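Long-range contact in GH62 hydrolase (Scytalidium thermophilum, PDB 4PVA), which is a family 62 glycoside hydrolase that probably removes arabinofuranosyl side groups from arabinoxylan during lignocellulose breakdown: residues 88-100 / 131-143. Residues are numbered along the deposited sequence; the frame is centred on the assembly and turned at random. Where two conformers were deposited one is given.
Sequences YYLDQAPLGYGYR and INDPSKWTAPEVF. With PO4 (phosphate ion), chain C.
Leu95 O, lying against Pro140 CD, is gripped side-on by the guanidinium of Arg100: Arg100 NH2 sits 2.9 Å from Leu95 O, nearly in line with the C=O bond, while NE donates from above the carbonyl plane. A bend in the arginine chain (chi2 90°) turns the group back onto its own loop, where NH1 also binds Tyr99 O. Pro140 CG covers one guanidinium face, 3.4 Å from Arg100 NH2, and Gly98 lies over the opposite face, where a side chain would collide with NH1. NH1 and NH2 each donate to a phosphate ion, probably acquired during crystallisation. With a leucine in place of Arg100, the carbonyl of Leu95 would probably lose both of these donors and the phosphate a charged partner. GH62 enzymes are five-bladed beta-propellers, and here the outermost strands of consecutive blades, 88-89 and 141-142, are joined through their flanking loops. Between them Leu95 N bonds to Trp137 O at 3.0 Å, somewhat bent (138°); Pro94, lacking an N-H, can only rest its ring carbons on that carbonyl. Deeper in, methyl CD2 of Leu90 meets Trp137 CD1 at 3.7 Å, and small Ala93 fits close to the carbonyls of Pro134 and Ser135. With its CG anti to the backbone N (chi1 -173°), Tyr88 reaches across to lay a ring face against Pro134, whose CB stands 4.0 Å from the ring centroid in a CH-pi contact.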
loop_
_atom_site.group_PDB
_atom_site.type_symbol
_atom_site.label_atom_id
_atom_site.label_comp_id
_atom_site.label_asym_id
_atom_site.label_seq_id
_atom_site.Cartn_x
_atom_site.Cartn_y
_atom_site.Cartn_z
ATOM N N TYR A 88 5.324 -4.413 17.928
ATOM C CA TYR A 88 4.598 -5.642 18.199
ATOM C C TYR A 88 4.748 -6.549 16.992
ATOM O O TYR A 88 4.212 -6.248 15.910
ATOM C CB TYR A 88 3.129 -5.393 18.515
ATOM C CG TYR A 88 2.428 -6.655 18.971
ATOM C CD1 TYR A 88 1.956 -7.590 18.059
ATOM C CD2 TYR A 88 2.290 -6.942 20.340
ATOM C CE1 TYR A 88 1.336 -8.750 18.483
ATOM C CE2 TYR A 88 1.675 -8.107 20.757
ATOM C CZ TYR A 88 1.212 -9.006 19.834
ATOM O OH TYR A 88 0.594 -10.177 20.226
ATOM N N TYR A 89 5.476 -7.649 17.125
ATOM C CA TYR A 89 5.647 -8.629 16.066
ATOM C C TYR A 89 4.378 -9.458 15.956
ATOM O O TYR A 89 3.988 -10.184 16.880
ATOM C CB TYR A 89 6.876 -9.471 16.333
ATOM C CG TYR A 89 8.169 -8.698 16.213
ATOM C CD1 TYR A 89 8.741 -8.469 14.979
ATOM C CD2 TYR A 89 8.827 -8.201 17.324
ATOM C CE1 TYR A 89 9.916 -7.792 14.841
ATOM C CE2 TYR A 89 10.021 -7.516 17.202
ATOM C CZ TYR A 89 10.569 -7.323 15.948
ATOM O OH TYR A 89 11.745 -6.641 15.810
ATOM N N LEU A 90 3.693 -9.321 14.824
ATOM C CA LEU A 90 2.348 -9.830 14.706
ATOM C C LEU A 90 2.249 -11.358 14.659
ATOM O O LEU A 90 1.163 -11.895 14.819
ATOM C CB LEU A 90 1.682 -9.197 13.483
ATOM C CG LEU A 90 1.296 -7.736 13.744
ATOM C CD1 LEU A 90 1.023 -6.995 12.449
ATOM C CD2 LEU A 90 0.059 -7.617 14.598
ATOM N N ASP A 91 3.380 -12.036 14.484
ATOM C CA ASP A 91 3.413 -13.500 14.666
ATOM C C ASP A 91 3.089 -13.958 16.086
ATOM O O ASP A 91 2.833 -15.158 16.267
ATOM C CB ASP A 91 4.703 -14.131 14.130
ATOM C CG ASP A 91 5.954 -13.568 14.766
ATOM O OD1 ASP A 91 5.935 -13.149 15.930
ATOM O OD2 ASP A 91 6.973 -13.536 14.059
ATOM N N GLN A 92 3.033 -13.014 17.023
ATOM C CA GLN A 92 2.604 -13.273 18.414
ATOM C C GLN A 92 1.098 -13.239 18.565
ATOM O O GLN A 92 0.571 -13.707 19.574
ATOM C CB GLN A 92 3.219 -12.234 19.370
ATOM C CG GLN A 92 4.723 -12.245 19.337
ATOM C CD GLN A 92 5.235 -13.591 19.668
ATOM O OE1 GLN A 92 5.075 -14.047 20.820
ATOM N NE2 GLN A 92 5.799 -14.291 18.681
ATOM N N ALA A 93 0.402 -12.642 17.592
ATOM C CA ALA A 93 -1.058 -12.671 17.534
ATOM C C ALA A 93 -1.485 -13.957 16.815
ATOM O O ALA A 93 -0.657 -14.670 16.241
ATOM C CB ALA A 93 -1.582 -11.443 16.766
ATOM N N PRO A 94 -2.790 -14.261 16.809
ATOM C CA PRO A 94 -3.283 -15.397 16.019
ATOM C C PRO A 94 -2.877 -15.292 14.548
ATOM O O PRO A 94 -2.659 -16.311 13.899
ATOM C CB PRO A 94 -4.805 -15.340 16.215
ATOM C CG PRO A 94 -4.925 -14.754 17.601
ATOM C CD PRO A 94 -3.841 -13.721 17.686
ATOM N N LEU A 95 -2.715 -14.057 14.039
ATOM C CA LEU A 95 -2.162 -13.801 12.699
ATOM C C LEU A 95 -0.970 -14.726 12.421
ATOM O O LEU A 95 -0.878 -15.393 11.368
ATOM C CB LEU A 95 -1.829 -12.325 12.576
ATOM C CG LEU A 95 -1.499 -11.862 11.158
ATOM C CD1 LEU A 95 -1.813 -10.374 11.028
ATOM C CD2 LEU A 95 -0.019 -12.122 10.920
ATOM N N GLY A 96 -0.066 -14.803 13.405
ATOM C CA GLY A 96 0.834 -15.941 13.512
ATOM C C GLY A 96 2.074 -15.995 12.638
ATOM O O GLY A 96 2.348 -15.149 11.798
ATOM N N TYR A 97 2.855 -17.028 12.903
ATOM C CA TYR A 97 4.037 -17.340 12.134
ATOM C C TYR A 97 3.667 -17.776 10.730
ATOM O O TYR A 97 2.609 -18.343 10.492
ATOM C CB TYR A 97 4.850 -18.455 12.845
ATOM C CG TYR A 97 5.600 -17.902 14.032
ATOM C CD1 TYR A 97 4.996 -17.805 15.282
ATOM C CD2 TYR A 97 6.881 -17.364 13.875
ATOM C CE1 TYR A 97 5.697 -17.271 16.366
ATOM C CE2 TYR A 97 7.570 -16.815 14.940
ATOM C CZ TYR A 97 6.972 -16.774 16.168
ATOM O OH TYR A 97 7.704 -16.202 17.200
ATOM N N GLY A 98 4.618 -17.626 9.836
ATOM C CA GLY A 98 4.410 -17.962 8.444
ATOM C C GLY A 98 4.734 -16.762 7.604
ATOM O O GLY A 98 5.095 -15.700 8.137
ATOM N N TYR A 99 4.584 -16.920 6.307
ATOM C CA TYR A 99 4.741 -15.843 5.347
ATOM C C TYR A 99 3.553 -14.915 5.348
ATOM O O TYR A 99 2.432 -15.355 5.087
ATOM C CB TYR A 99 4.933 -16.434 3.968
ATOM C CG TYR A 99 5.038 -15.390 2.902
ATOM C CD1 TYR A 99 6.222 -14.751 2.644
ATOM C CD2 TYR A 99 3.957 -15.101 2.119
ATOM C CE1 TYR A 99 6.322 -13.795 1.648
ATOM C CE2 TYR A 99 4.020 -14.143 1.137
ATOM C CZ TYR A 99 5.212 -13.495 0.901
ATOM O OH TYR A 99 5.269 -12.549 -0.113
ATOM N N ARG A 100 3.791 -13.644 5.669
ATOM C CA ARG A 100 2.803 -12.593 5.482
ATOM C C ARG A 100 3.540 -11.329 5.104
ATOM O O ARG A 100 4.588 -11.040 5.686
ATOM C CB ARG A 100 2.023 -12.279 6.746
ATOM C CG ARG A 100 1.144 -13.377 7.339
ATOM C CD ARG A 100 1.853 -14.250 8.349
ATOM N NE ARG A 100 0.965 -15.242 8.998
ATOM C CZ ARG A 100 0.492 -16.341 8.423
ATOM N NH1 ARG A 100 0.821 -16.683 7.183
ATOM N NH2 ARG A 100 -0.300 -17.132 9.122
ATOM N N ILE A 131 -7.745 -1.208 16.991
ATOM C CA ILE A 131 -6.423 -1.051 16.394
ATOM C C ILE A 131 -5.329 -0.927 17.441
ATOM O O ILE A 131 -4.187 -1.236 17.183
ATOM C CB ILE A 131 -6.404 0.142 15.428
ATOM C CG1 ILE A 131 -5.206 0.075 14.472
ATOM C CG2 ILE A 131 -6.458 1.462 16.166
ATOM C CD1 ILE A 131 -5.292 1.111 13.353
ATOM N N ASN A 132 -5.690 -0.526 18.652
ATOM C CA ASN A 132 -4.718 -0.393 19.719
ATOM C C ASN A 132 -4.330 -1.721 20.385
ATOM O O ASN A 132 -3.449 -1.732 21.259
ATOM C CB ASN A 132 -5.283 0.534 20.802
ATOM C CG ASN A 132 -5.430 1.951 20.317
ATOM O OD1 ASN A 132 -4.438 2.661 20.180
ATOM N ND2 ASN A 132 -6.664 2.376 20.075
ATOM N N ASP A 133 -4.997 -2.816 20.013
ATOM C CA ASP A 133 -4.782 -4.126 20.620
ATOM C C ASP A 133 -4.197 -5.115 19.611
ATOM O O ASP A 133 -4.902 -5.979 19.096
ATOM C CB ASP A 133 -6.111 -4.690 21.131
ATOM C CG ASP A 133 -6.813 -3.771 22.124
ATOM O OD1 ASP A 133 -6.150 -2.889 22.735
ATOM O OD2 ASP A 133 -8.047 -3.949 22.292
ATOM N N PRO A 134 -2.899 -5.005 19.319
ATOM C CA PRO A 134 -2.312 -5.794 18.232
ATOM C C PRO A 134 -2.294 -7.297 18.469
ATOM O O PRO A 134 -2.175 -8.067 17.541
ATOM C CB PRO A 134 -0.892 -5.231 18.117
ATOM C CG PRO A 134 -0.616 -4.616 19.454
ATOM C CD PRO A 134 -1.928 -4.036 19.863
ATOM N N SER A 135 -2.424 -7.745 19.717
ATOM C CA SER A 135 -2.388 -9.165 20.030
ATOM C C SER A 135 -3.648 -9.877 19.550
ATOM O O SER A 135 -3.677 -11.099 19.560
ATOM C CB SER A 135 -2.206 -9.375 21.559
ATOM O OG SER A 135 -3.400 -8.996 22.223
ATOM N N LYS A 136 -4.687 -9.134 19.138
ATOM C CA LYS A 136 -5.978 -9.716 18.765
ATOM C C LYS A 136 -6.203 -9.938 17.270
ATOM O O LYS A 136 -7.254 -10.432 16.901
ATOM C CB LYS A 136 -7.131 -8.890 19.335
ATOM C CG LYS A 136 -7.068 -8.724 20.853
ATOM C CD LYS A 136 -6.897 -10.059 21.584
ATOM C CE LYS A 136 -6.704 -9.896 23.092
ATOM N NZ LYS A 136 -5.700 -10.872 23.625
ATOM N N TRP A 137 -5.239 -9.584 16.422
ATOM C CA TRP A 137 -5.422 -9.781 14.992
ATOM C C TRP A 137 -5.614 -11.267 14.667
ATOM O O TRP A 137 -4.820 -12.123 15.076
ATOM C CB TRP A 137 -4.233 -9.197 14.228
ATOM C CG TRP A 137 -4.281 -7.700 14.136
ATOM C CD1 TRP A 137 -3.557 -6.809 14.879
ATOM C CD2 TRP A 137 -5.115 -6.921 13.271
ATOM N NE1 TRP A 137 -3.892 -5.534 14.526
ATOM C CE2 TRP A 137 -4.845 -5.575 13.549
ATOM C CE3 TRP A 137 -6.077 -7.229 12.309
ATOM C CZ2 TRP A 137 -5.496 -4.546 12.891
ATOM C CZ3 TRP A 137 -6.723 -6.196 11.652
ATOM C CH2 TRP A 137 -6.410 -4.872 11.937
ATOM N N THR A 138 -6.655 -11.559 13.899
ATOM C CA THR A 138 -7.023 -12.955 13.607
ATOM C C THR A 138 -6.038 -13.688 12.692
ATOM O O THR A 138 -5.314 -13.051 11.934
ATOM C CB THR A 138 -8.409 -13.030 12.959
ATOM O OG1 THR A 138 -8.447 -12.189 11.805
ATOM C CG2 THR A 138 -9.466 -12.513 13.907
ATOM N N ALA A 139 -6.050 -15.019 12.732
ATOM C CA ALA A 139 -5.358 -15.835 11.756
ATOM C C ALA A 139 -5.910 -15.510 10.349
ATOM O O ALA A 139 -7.086 -15.211 10.214
ATOM C CB ALA A 139 -5.578 -17.307 12.091
ATOM N N PRO A 140 -5.063 -15.616 9.312
ATOM C CA PRO A 140 -5.568 -15.196 7.992
ATOM C C PRO A 140 -6.738 -15.991 7.444
ATOM O O PRO A 140 -6.822 -17.213 7.630
ATOM C CB PRO A 140 -4.378 -15.397 7.061
ATOM C CG PRO A 140 -3.262 -15.935 7.866
ATOM C CD PRO A 140 -3.660 -16.028 9.288
ATOM N N GLU A 141 -7.626 -15.296 6.757
ATOM C CA GLU A 141 -8.625 -15.907 5.879
ATOM C C GLU A 141 -8.485 -15.287 4.505
ATOM O O GLU A 141 -8.072 -14.146 4.385
ATOM C CB GLU A 141 -10.025 -15.679 6.422
ATOM C CG GLU A 141 -10.384 -16.643 7.534
ATOM C CD GLU A 141 -10.624 -18.035 6.979
ATOM O OE1 GLU A 141 -11.698 -18.237 6.409
ATOM O OE2 GLU A 141 -9.733 -18.892 7.054
ATOM N N VAL A 142 -8.808 -16.031 3.468
ATOM C CA VAL A 142 -8.495 -15.618 2.096
ATOM C C VAL A 142 -9.722 -15.119 1.350
ATOM O O VAL A 142 -10.865 -15.533 1.610
ATOM C CB VAL A 142 -7.768 -16.713 1.310
ATOM C CG1 VAL A 142 -6.455 -17.030 2.009
ATOM C CG2 VAL A 142 -8.633 -17.944 1.102
ATOM N N PHE A 143 -9.500 -14.185 0.428
ATOM C CA PHE A 143 -10.560 -13.663 -0.419
ATOM C C PHE A 143 -10.976 -14.629 -1.524
ATOM O O PHE A 143 -12.071 -14.472 -2.059
ATOM C CB PHE A 143 -10.166 -12.305 -1.051
ATOM C CG PHE A 143 -10.152 -11.159 -0.086
ATOM C CD1 PHE A 143 -11.318 -10.562 0.303
ATOM C CD2 PHE A 143 -8.947 -10.635 0.406
ATOM C CE1 PHE A 143 -11.328 -9.490 1.150
ATOM C CE2 PHE A 143 -8.950 -9.571 1.268
ATOM C CZ PHE A 143 -10.133 -8.988 1.641
HETATM P P PO4 C . -1.439 -19.727 6.442
HETATM O O1 PO4 C . -1.093 -18.353 5.885
HETATM O O2 PO4 C . -0.803 -20.876 5.630
HETATM O O3 PO4 C . -2.921 -19.865 6.312
HETATM O O4 PO4 C . -1.125 -19.730 7.938
#